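Local atomic coordinates of type III effector HopA1 (Pseudomonas syringae pv. tomato str. DC3000, PDB entry 4RSX), a protein that probably acts inside plant host cells after delivery by the bacterial type III secretion system, this chain being its large C-terminal part. Residues A[97-102]-A[129-134]; A[111-116]-A[205-210]; A[140-145]-A[159-164]. All blocks are in the same frame, centred on the assembly; numbering follows the deposited sequence.

Interaction 1: A[97-102]-A[129-134]; sequences YRIIPK and AMATLI
Two isoleucines meet because each turns a different branch to the other. In Ile-99 a chi1 of -54° sets CG2 anti to the backbone N and pushes it at the helix, while in Ile-134 a nearly extended chi2 of 159° carries CD1 out from the helix to the strand. CG2 of Ile-99 and CD1 of Ile-134 come within 3.8 Å, and the two side chains cross at about a right angle, so the CG2 methyl of Ile-99 meets the CD1 methyl of Ile-134. The same CD1 of Ile-134 also comes close to the carbonyl O of Ile-99, which means that it reaches right down to the strand backbone.

Around this pair the rest of the contact is apolar and less intimate. The CG2 branch of Ile-99 reaches over the helix surface to Ala-131, 4.1 Å from its CA, and the small Ala-131 lets strand and helix approach here. The other branch of Ile-99 ends in CD1, which lies 4.2 Å from Met-130 CB. At the far end of the contact, Ile-134 turns CG2 to Pro-101, whose ring atom CD sits 4.0 Å away. Between these two segments every side-chain contact is apolar, and all the touching residues are buried.

The layer does not end with these residues. Ile-134 also touches Ile-64, Ile-140 and Leu-160, and Met-130 touches Val-145 and Leu-160, so helix 123-136 spans several strands. The axes of helix segment 129-134 and strand segment 97-101 approach to 8.6 Å, 27° from parallel. This is an α-helix laid on one face of an antiparallel sheet; the helix links the parallel strands 111-116 and 140-146, which have strand 158-162 between them, in a split β-α-β unit of an alpha/beta fold.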
# COMPACT_ATOMS: atom_id res chain seq x y z
N TYR A 97 -7.41 9.33 1.10
CA TYR A 97 -6.90 10.53 1.75
C TYR A 97 -5.42 10.34 2.04
O TYR A 97 -4.97 9.24 2.38
CB TYR A 97 -7.65 10.78 3.05
CG TYR A 97 -9.12 11.07 2.87
CD1 TYR A 97 -9.59 12.38 2.88
CD2 TYR A 97 -10.04 10.05 2.70
CE1 TYR A 97 -10.94 12.66 2.72
CE2 TYR A 97 -11.40 10.32 2.53
CZ TYR A 97 -11.83 11.64 2.54
OH TYR A 97 -13.16 11.94 2.38
N ARG A 98 -4.63 11.40 1.90
CA ARG A 98 -3.25 11.29 2.34
C ARG A 98 -3.07 12.04 3.63
O ARG A 98 -3.75 13.03 3.89
CB ARG A 98 -2.24 11.74 1.28
CG ARG A 98 -2.54 13.06 0.63
CD ARG A 98 -1.40 13.46 -0.32
NE ARG A 98 -1.05 12.39 -1.25
CZ ARG A 98 0.10 12.32 -1.91
NH1 ARG A 98 1.01 13.27 -1.73
NH2 ARG A 98 0.35 11.32 -2.75
N ILE A 99 -2.17 11.51 4.45
CA ILE A 99 -1.78 12.12 5.70
C ILE A 99 -0.36 12.60 5.51
O ILE A 99 0.55 11.80 5.28
CB ILE A 99 -1.77 11.06 6.79
CG1 ILE A 99 -3.12 10.33 6.83
CG2 ILE A 99 -1.40 11.67 8.14
CD1 ILE A 99 -3.09 9.02 7.62
N ILE A 100 -0.15 13.91 5.60
CA ILE A 100 1.16 14.49 5.31
C ILE A 100 1.66 15.35 6.47
O ILE A 100 0.86 15.94 7.20
CB ILE A 100 1.12 15.36 4.03
CG1 ILE A 100 0.37 16.67 4.29
CG2 ILE A 100 0.46 14.61 2.89
CD1 ILE A 100 0.15 17.48 3.04
N PRO A 101 2.99 15.42 6.63
CA PRO A 101 3.53 16.37 7.61
C PRO A 101 3.34 17.77 7.07
O PRO A 101 3.35 17.95 5.84
CB PRO A 101 5.02 16.04 7.65
CG PRO A 101 5.32 15.49 6.24
CD PRO A 101 4.05 14.73 5.87
N LYS A 102 3.14 18.73 7.98
CA LYS A 102 3.00 20.14 7.64
C LYS A 102 4.14 20.62 6.74
O LYS A 102 3.93 21.30 5.73
CB LYS A 102 2.96 20.96 8.94
CG LYS A 102 2.84 22.47 8.79
CD LYS A 102 2.79 23.11 10.18
CE LYS A 102 3.00 24.62 10.14
NZ LYS A 102 3.37 25.16 11.49
N ALA A 129 -2.85 6.49 14.80
CA ALA A 129 -1.50 6.01 15.02
C ALA A 129 -0.58 6.39 13.85
O ALA A 129 0.58 6.72 14.06
CB ALA A 129 -1.49 4.51 15.26
N MET A 130 -1.11 6.33 12.63
CA MET A 130 -0.31 6.69 11.45
C MET A 130 0.07 8.16 11.50
O MET A 130 1.22 8.52 11.23
CB MET A 130 -1.06 6.36 10.16
CG MET A 130 -1.14 4.87 9.87
SD MET A 130 -2.26 4.48 8.50
CE MET A 130 -1.31 5.18 7.14
N ALA A 131 -0.89 9.02 11.85
CA ALA A 131 -0.63 10.45 11.95
C ALA A 131 0.45 10.76 13.01
O ALA A 131 1.36 11.57 12.78
CB ALA A 131 -1.91 11.22 12.25
N THR A 132 0.34 10.12 14.17
CA THR A 132 1.33 10.32 15.22
C THR A 132 2.72 9.89 14.71
O THR A 132 3.70 10.63 14.83
CB THR A 132 0.96 9.52 16.48
OG1 THR A 132 -0.35 9.90 16.90
CG2 THR A 132 1.96 9.78 17.61
N LEU A 133 2.78 8.71 14.12
CA LEU A 133 4.04 8.14 13.65
C LEU A 133 4.64 9.04 12.57
O LEU A 133 5.85 9.33 12.59
CB LEU A 133 3.82 6.71 13.14
CG LEU A 133 5.05 5.81 13.02
CD1 LEU A 133 5.78 5.72 14.36
CD2 LEU A 133 4.69 4.41 12.50
N ILE A 134 3.81 9.52 11.65
CA ILE A 134 4.29 10.44 10.62
C ILE A 134 4.80 11.74 11.23
O ILE A 134 5.81 12.29 10.79
CB ILE A 134 3.20 10.72 9.56
CG1 ILE A 134 2.94 9.43 8.76
CG2 ILE A 134 3.61 11.87 8.63
CD1 ILE A 134 1.60 9.41 8.05

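Interaction 2: A[111-116]-A[205-210]; sequences QGRLTI and AESILG
The shortest bond of this strand pair runs from Arg-113 N to Ala-205 O and is 2.8 Å long. Its companion from Ala-205 N to Arg-113 O is longer at 3.2 Å, and together they make Arg-113 and Ala-205 an antiparallel hydrogen-bonded pair. The next step along is a non-hydrogen-bonded pair, Gly-112 with Glu-206, where the CA atoms of the two residues draw in to 4.5 Å. Beyond it Ser-207 N gives a straight bond of 2.9 Å to Gln-111 O, with 170° at the hydrogen, whereas the return bond from Gln-111 N to Ser-207 O is weak.

Side chains add a second layer on the face that carries Arg-113, Ala-205 and Ser-207. A bend at chi2 (-78°) folds the arginine back over the neighbouring strand: its CG passes 3.4 Å from Ala-205 O, and its guanidinium arrives obliquely beside Ser-207. NE makes a weak bond of 3.0 Å to Ser-207 OG, and NH2 lies 3.3 Å from Ser-207 CB, so the guanidinium lies beside both the hydroxyl and the CB of the serine. Gln-111 starts on this face, but its amide leads away from Ser-207: NE2 bonds to Asn-163 OD1 and Thr-141 OG1.

On the other face the Glu-206 carboxylate ties the strand to the chain's end through Arg-255 N and bonds to Tyr-204 OH. The backbone O of Glu-206 accepts from Arg-219 NH1 of helix 215-228. Strand 111-116 itself lies between 202-207 on one side and 158-162 on the other, where Gly-112 and Leu-114 pair with Ile-162 and Leu-160.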
# COMPACT_ATOMS: atom_id res chain seq x y z
N GLN A 111 11.64 4.04 -2.75
CA GLN A 111 10.99 4.07 -1.45
C GLN A 111 10.53 2.70 -1.00
O GLN A 111 10.24 1.84 -1.83
CB GLN A 111 9.79 5.02 -1.47
CG GLN A 111 10.13 6.49 -1.20
CD GLN A 111 8.89 7.29 -0.79
OE1 GLN A 111 7.80 7.06 -1.32
NE2 GLN A 111 9.05 8.20 0.17
N GLY A 112 10.46 2.52 0.31
CA GLY A 112 9.75 1.39 0.88
C GLY A 112 8.29 1.73 1.16
O GLY A 112 7.97 2.88 1.50
N ARG A 113 7.40 0.75 1.00
CA ARG A 113 5.97 0.95 1.25
C ARG A 113 5.51 -0.09 2.26
O ARG A 113 5.62 -1.29 2.02
CB ARG A 113 5.14 0.76 -0.03
CG ARG A 113 5.84 1.16 -1.33
CD ARG A 113 5.82 2.67 -1.48
NE ARG A 113 6.00 3.15 -2.86
CZ ARG A 113 5.09 3.04 -3.83
NH1 ARG A 113 3.94 2.43 -3.60
NH2 ARG A 113 5.34 3.53 -5.04
N LEU A 114 4.99 0.38 3.39
CA LEU A 114 4.48 -0.51 4.42
C LEU A 114 2.97 -0.56 4.30
O LEU A 114 2.30 0.45 4.49
CB LEU A 114 4.89 0.01 5.81
CG LEU A 114 4.51 -0.87 7.01
CD1 LEU A 114 4.96 -2.31 6.79
CD2 LEU A 114 5.12 -0.30 8.29
N THR A 115 2.43 -1.73 3.98
CA THR A 115 0.97 -1.86 3.87
C THR A 115 0.40 -2.44 5.15
O THR A 115 0.86 -3.48 5.64
CB THR A 115 0.57 -2.73 2.66
OG1 THR A 115 1.00 -2.08 1.46
CG2 THR A 115 -0.96 -2.94 2.61
N ILE A 116 -0.59 -1.76 5.71
CA ILE A 116 -1.15 -2.20 6.99
C ILE A 116 -2.60 -2.69 6.84
O ILE A 116 -3.44 -2.01 6.23
CB ILE A 116 -1.09 -1.07 8.03
CG1 ILE A 116 0.33 -0.48 8.07
CG2 ILE A 116 -1.54 -1.57 9.39
CD1 ILE A 116 0.36 1.00 7.71
N ALA A 205 6.99 -3.73 0.54
CA ALA A 205 7.47 -3.84 -0.84
C ALA A 205 8.15 -2.54 -1.22
O ALA A 205 7.87 -1.49 -0.62
CB ALA A 205 6.32 -4.16 -1.80
N GLU A 206 9.04 -2.61 -2.21
CA GLU A 206 9.82 -1.44 -2.60
C GLU A 206 9.47 -0.96 -4.00
O GLU A 206 9.13 -1.76 -4.88
CB GLU A 206 11.32 -1.75 -2.49
CG GLU A 206 11.75 -2.11 -1.09
CD GLU A 206 13.26 -2.33 -0.93
OE1 GLU A 206 13.95 -2.60 -1.94
OE2 GLU A 206 13.76 -2.23 0.21
N SER A 207 9.54 0.34 -4.20
CA SER A 207 9.30 0.90 -5.52
C SER A 207 10.60 1.56 -5.98
O SER A 207 11.42 1.97 -5.15
CB SER A 207 8.14 1.88 -5.50
OG SER A 207 8.40 2.93 -4.60
N ILE A 208 10.81 1.63 -7.29
CA ILE A 208 12.07 2.15 -7.81
C ILE A 208 11.86 3.28 -8.79
O ILE A 208 10.75 3.44 -9.32
CB ILE A 208 12.90 1.06 -8.54
CG1 ILE A 208 12.08 0.42 -9.66
CG2 ILE A 208 13.35 -0.00 -7.59
CD1 ILE A 208 12.70 -0.88 -10.15
N LEU A 209 12.93 4.05 -9.01
CA LEU A 209 13.00 4.98 -10.14
C LEU A 209 11.86 5.97 -10.13
O LEU A 209 11.37 6.35 -11.19
CB LEU A 209 12.99 4.22 -11.47
CG LEU A 209 14.17 3.28 -11.70
CD1 LEU A 209 13.91 2.30 -12.86
CD2 LEU A 209 15.41 4.12 -11.97
N GLY A 210 11.43 6.36 -8.94
CA GLY A 210 10.30 7.27 -8.82
C GLY A 210 8.97 6.70 -9.29
O GLY A 210 8.03 7.46 -9.50

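Interaction 3: A[140-145]-A[159-164]; sequences ITHGKV and VLYING
His-142 and Tyr-161 form an offset stack: the ring centroids are 4.2 Å apart and the planes differ by only 4°. The rings overlap at their rims, with His-142 NE2 3.3 Å from Tyr-161 CD2, while Val-159 CG1 lies over the opposite face of the tyrosine. A chi1 of 62° tucks the imidazole between its own backbone N and carbonyl carbon, and Thr-141 OG1 holds it from the side through a 2.8 Å bond to His-142 ND1, for which either group could be the donor. Together the stack and this bond probably restrict rotation of the imidazole.

Backbone bonds pair the strands antiparallel. Tyr-161 N donates to His-142 O at 2.9 Å, with 169° at the hydrogen, and Lys-144 and Val-159 exchange a bond in each direction. The register then slips by one residue: Ile-140 faces Ile-162 and His-142 faces Tyr-161, leaving Thr-141 in a β-bulge, where its N bonds to Tyr-161 O. The pair is a β-hairpin, strands 140-146 and 158-162, within the seven-stranded antiparallel sheet. Between the bonded pairs Gly-143 CA makes a CH···O contact of 3.1 Å with Val-159 O.

Apolar contacts occupy the face that helix 123-136 packs on. Ile-140 CG2 meets Leu-160 CD2 at 4.2 Å, and Ile-140 CG1 approaches Ile-162 CG1; CD2 of Leu-160 also lies over Gly-143 CA.

Beside the stack, Lys-144 runs extended alongside Val-159 and past the tyrosine hydroxyl, its CE 3.2 Å from Tyr-161 OH; its NZ forms a salt bridge to Asp-156, and Lys-144 also makes a cation-pi contact with Phe-96. ND2 of Asn-163 passes the CG2 methyl of Thr-141 and bonds to Arg-106 O; OD1, bound by Gln-111, also accepts from Asp-108 N.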
# COMPACT_ATOMS: atom_id res chain seq x y z
N ILE A 140 9.36 8.86 7.17
CA ILE A 140 8.08 8.70 6.49
C ILE A 140 7.68 10.00 5.78
O ILE A 140 7.48 11.03 6.42
CB ILE A 140 6.97 8.29 7.46
CG1 ILE A 140 7.41 7.08 8.28
CG2 ILE A 140 5.70 7.95 6.72
CD1 ILE A 140 6.36 6.63 9.29
N THR A 141 7.55 9.95 4.46
CA THR A 141 7.19 11.14 3.72
C THR A 141 5.69 11.42 3.78
O THR A 141 5.28 12.59 3.79
CB THR A 141 7.62 11.07 2.25
OG1 THR A 141 6.95 9.99 1.60
CG2 THR A 141 9.13 10.86 2.15
N HIS A 142 4.88 10.36 3.79
CA HIS A 142 3.42 10.48 3.93
C HIS A 142 2.75 9.14 4.09
O HIS A 142 3.38 8.08 3.94
CB HIS A 142 2.79 11.16 2.71
CG HIS A 142 2.98 10.41 1.43
ND1 HIS A 142 4.23 10.12 0.90
CD2 HIS A 142 2.08 9.92 0.54
CE1 HIS A 142 4.08 9.48 -0.24
NE2 HIS A 142 2.79 9.34 -0.48
N GLY A 143 1.45 9.18 4.38
CA GLY A 143 0.67 7.96 4.46
C GLY A 143 -0.57 8.13 3.62
O GLY A 143 -0.90 9.25 3.22
N LYS A 144 -1.26 7.03 3.32
CA LYS A 144 -2.59 7.19 2.74
C LYS A 144 -3.56 6.17 3.32
O LYS A 144 -3.18 5.04 3.66
CB LYS A 144 -2.57 7.13 1.20
CG LYS A 144 -2.71 5.74 0.61
CD LYS A 144 -2.69 5.70 -0.93
CE LYS A 144 -2.56 4.21 -1.39
NZ LYS A 144 -2.47 3.99 -2.88
N VAL A 145 -4.81 6.59 3.46
CA VAL A 145 -5.87 5.67 3.88
C VAL A 145 -7.05 5.80 2.92
O VAL A 145 -7.39 6.90 2.48
CB VAL A 145 -6.31 5.94 5.35
CG1 VAL A 145 -5.18 5.57 6.31
CG2 VAL A 145 -6.69 7.40 5.55
N VAL A 159 -1.38 2.67 3.79
CA VAL A 159 0.02 2.55 3.37
C VAL A 159 0.88 3.71 3.93
O VAL A 159 0.45 4.88 3.91
CB VAL A 159 0.17 2.50 1.81
CG1 VAL A 159 1.62 2.19 1.42
CG2 VAL A 159 -0.78 1.47 1.15
N LEU A 160 2.07 3.37 4.43
CA LEU A 160 3.07 4.38 4.79
C LEU A 160 4.19 4.38 3.75
O LEU A 160 4.69 3.30 3.37
CB LEU A 160 3.63 4.11 6.19
CG LEU A 160 2.66 4.30 7.36
CD1 LEU A 160 3.30 3.83 8.66
CD2 LEU A 160 2.26 5.75 7.47
N TYR A 161 4.58 5.56 3.27
CA TYR A 161 5.64 5.67 2.27
C TYR A 161 6.91 6.14 2.95
O TYR A 161 6.93 7.20 3.59
CB TYR A 161 5.23 6.63 1.15
CG TYR A 161 4.00 6.16 0.44
CD1 TYR A 161 4.08 5.44 -0.73
CD2 TYR A 161 2.73 6.40 0.98
CE1 TYR A 161 2.94 4.97 -1.38
CE2 TYR A 161 1.60 5.95 0.35
CZ TYR A 161 1.71 5.24 -0.83
OH TYR A 161 0.57 4.79 -1.46
N ILE A 162 7.96 5.33 2.81
CA ILE A 162 9.14 5.41 3.67
C ILE A 162 10.44 5.59 2.89
O ILE A 162 10.73 4.82 1.96
CB ILE A 162 9.27 4.13 4.51
CG1 ILE A 162 8.01 3.92 5.36
CG2 ILE A 162 10.51 4.18 5.39
CD1 ILE A 162 7.94 2.55 6.03
N ASN A 163 11.24 6.59 3.26
CA ASN A 163 12.59 6.69 2.73
C ASN A 163 13.47 5.77 3.57
O ASN A 163 13.85 6.13 4.68
CB ASN A 163 13.11 8.13 2.82
CG ASN A 163 12.38 9.06 1.88
OD1 ASN A 163 11.87 8.64 0.83
ND2 ASN A 163 12.33 10.35 2.24
N GLY A 164 13.75 4.57 3.08
CA GLY A 164 14.47 3.61 3.90
C GLY A 164 14.25 2.19 3.42
O GLY A 164 13.48 1.98 2.48

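From the N terminus, strand 96-101 comes first and waits for helix 123-136 to close interaction 1. Before that happens strand 111-116 opens interaction 2, which closes only at 202-207, so these two contacts cross along the chain. Interaction 3 opens and closes on the hairpin 140-145/159-164, after interaction 1 and wholly inside the long loop that interaction 2 closes. In the sheet they meet: 97-102 borders 140-145 through backbone bonds such as Ile-99 N to Gly-143 O, and 159-164 borders 111-116, likewise by backbone bonds. Five neighbouring strands, and the helix that packs on some of them, are thus tied together.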